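Local coordinates for Ro sixty-related protein, RSR (PDB 2NVO) that binds several small RNAs that accumulate during recovery from ultraviolet irradiation and contributes to the bacterium's resistance to it, at residues A130-M135 / V174-R179. Sequence-based numbering, arbitrary orientation.
Sequences ARTGTM and VKYKAR
Thr-132, whose CB lies over one face of the Tyr-176 ring, turns its hydroxyl back on its own chain: OG1 accepts from Met-135 N at 3.3 Å with an N-H...O angle of 160°. This is the N-cap of helix 133-143, and threonine suits it by combining a capping oxygen with a CH donor to the broad aromatic face, CB standing 4.2 Å from the ring centroid. A chi1 of 73° swings OG1 toward the Met-135 amide. Gly-133 N lies over the same face near its rim, 3.6 Å from Tyr-176 CD2; lacking a side chain, glycine lets Tyr-176 CB come within 3.5 Å of its CA. Lys-175 CD lies over the opposite face, so the ring is sandwiched, and Trp-172 meets it edge-to-face. On the next residue the two branches part: Thr-134 OG1 comes obliquely to within 3.0 Å of Tyr-176 CD1, while CG2 packs 3.5 Å from Arg-179 CD, on the arginine's aliphatic part, and meets the guanidinium at its edge. Within this probably RNA-binding region of the TROVE domain, the helix start and the chain leaving helix 166-175 thus meet through nonpolar and CH-pi packing, without a directional polar bond between them.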
loop_
_atom_site.group_PDB
_atom_site.type_symbol
_atom_site.label_atom_id
_atom_site.label_comp_id
_atom_site.label_asym_id
_atom_site.label_seq_id
_atom_site.Cartn_x
_atom_site.Cartn_y
_atom_site.Cartn_z
ATOM N N ALA A 130 -2.867 -10.549 -13.499
ATOM C CA ALA A 130 -3.279 -9.242 -13.991
ATOM C C ALA A 130 -4.742 -8.976 -13.653
ATOM O O ALA A 130 -5.582 -8.922 -14.548
ATOM C CB ALA A 130 -3.052 -9.144 -15.502
ATOM N N ARG A 131 -5.037 -8.772 -12.372
ATOM C CA ARG A 131 -6.428 -8.666 -11.915
ATOM C C ARG A 131 -7.193 -7.499 -12.512
ATOM O O ARG A 131 -8.349 -7.648 -12.916
ATOM C CB ARG A 131 -6.510 -8.562 -10.391
ATOM C CG ARG A 131 -5.800 -9.651 -9.639
ATOM C CD ARG A 131 -6.081 -9.526 -8.144
ATOM N NE ARG A 131 -6.299 -8.136 -7.731
ATOM C CZ ARG A 131 -5.371 -7.346 -7.197
ATOM N NH1 ARG A 131 -4.132 -7.795 -7.002
ATOM N NH2 ARG A 131 -5.683 -6.101 -6.859
ATOM N N THR A 132 -6.565 -6.327 -12.543
ATOM C CA THR A 132 -7.246 -5.159 -13.068
ATOM C C THR A 132 -6.713 -4.818 -14.450
ATOM O O THR A 132 -5.641 -5.292 -14.850
ATOM C CB THR A 132 -7.059 -3.932 -12.155
ATOM O OG1 THR A 132 -5.719 -3.446 -12.291
ATOM C CG2 THR A 132 -7.317 -4.301 -10.697
ATOM N N GLY A 133 -7.472 -3.995 -15.163
ATOM C CA GLY A 133 -7.094 -3.511 -16.476
ATOM C C GLY A 133 -5.710 -2.879 -16.459
ATOM O O GLY A 133 -4.888 -3.152 -17.331
ATOM N N THR A 134 -5.447 -2.053 -15.449
ATOM C CA THR A 134 -4.147 -1.388 -15.319
ATOM C C THR A 134 -3.018 -2.397 -15.210
ATOM O O THR A 134 -1.964 -2.236 -15.824
ATOM C CB THR A 134 -4.095 -0.478 -14.067
ATOM O OG1 THR A 134 -5.222 0.398 -14.070
ATOM C CG2 THR A 134 -2.814 0.343 -14.051
ATOM N N MET A 135 -3.234 -3.444 -14.421
ATOM C CA MET A 135 -2.189 -4.431 -14.229
ATOM C C MET A 135 -1.856 -5.156 -15.531
ATOM O O MET A 135 -0.704 -5.473 -15.783
ATOM C CB MET A 135 -2.561 -5.411 -13.124
ATOM C CG MET A 135 -2.617 -4.777 -11.739
ATOM S SD MET A 135 -3.202 -5.972 -10.498
ATOM C CE MET A 135 -1.955 -7.210 -10.607
ATOM N N VAL A 174 -14.446 1.551 -18.973
ATOM C CA VAL A 174 -14.715 2.906 -18.501
ATOM C C VAL A 174 -13.649 3.406 -17.528
ATOM O O VAL A 174 -13.477 4.605 -17.344
ATOM C CB VAL A 174 -16.100 3.009 -17.822
ATOM C CG1 VAL A 174 -17.202 2.627 -18.793
ATOM C CG2 VAL A 174 -16.157 2.132 -16.588
ATOM N N LYS A 175 -12.932 2.483 -16.909
ATOM C CA LYS A 175 -12.018 2.844 -15.837
ATOM C C LYS A 175 -10.546 2.566 -16.164
ATOM O O LYS A 175 -9.664 3.322 -15.748
ATOM C CB LYS A 175 -12.440 2.157 -14.530
ATOM C CG LYS A 175 -11.348 2.069 -13.475
ATOM C CD LYS A 175 -11.753 1.129 -12.343
ATOM C CE LYS A 175 -11.839 1.848 -11.013
ATOM N NZ LYS A 175 -10.477 2.041 -10.443
ATOM N N TYR A 176 -10.274 1.503 -16.917
ATOM C CA TYR A 176 -8.886 1.119 -17.197
ATOM C C TYR A 176 -8.532 1.217 -18.688
ATOM O O TYR A 176 -7.799 0.371 -19.210
ATOM C CB TYR A 176 -8.602 -0.306 -16.701
ATOM C CG TYR A 176 -8.917 -0.551 -15.238
ATOM C CD1 TYR A 176 -8.147 0.025 -14.229
ATOM C CD2 TYR A 176 -9.973 -1.379 -14.864
ATOM C CE1 TYR A 176 -8.431 -0.204 -12.881
ATOM C CE2 TYR A 176 -10.269 -1.613 -13.517
ATOM C CZ TYR A 176 -9.495 -1.025 -12.534
ATOM O OH TYR A 176 -9.784 -1.259 -11.205
ATOM N N LYS A 177 -9.038 2.257 -19.351
ATOM C CA LYS A 177 -8.881 2.414 -20.791
ATOM C C LYS A 177 -7.419 2.416 -21.243
ATOM O O LYS A 177 -7.072 1.830 -22.270
ATOM C CB LYS A 177 -9.599 3.666 -21.272
ATOM N N ALA A 178 -6.557 3.068 -20.474
ATOM C CA ALA A 178 -5.168 3.192 -20.887
ATOM C C ALA A 178 -4.226 3.362 -19.707
ATOM O O ALA A 178 -4.617 3.786 -18.613
ATOM C CB ALA A 178 -5.002 4.348 -21.879
ATOM N N ARG A 179 -2.975 3.001 -19.937
ATOM C CA ARG A 179 -1.944 3.201 -18.947
ATOM C C ARG A 179 -0.690 3.633 -19.687
ATOM O O ARG A 179 0.069 2.800 -20.182
ATOM C CB ARG A 179 -1.712 1.917 -18.145
ATOM C CG ARG A 179 -0.907 2.124 -16.883
ATOM C CD ARG A 179 -0.240 0.833 -16.438
ATOM N NE ARG A 179 1.181 1.060 -16.195
ATOM C CZ ARG A 179 1.762 1.044 -15.000
ATOM N NH1 ARG A 179 1.048 0.779 -13.905
ATOM N NH2 ARG A 179 3.071 1.278 -14.908
#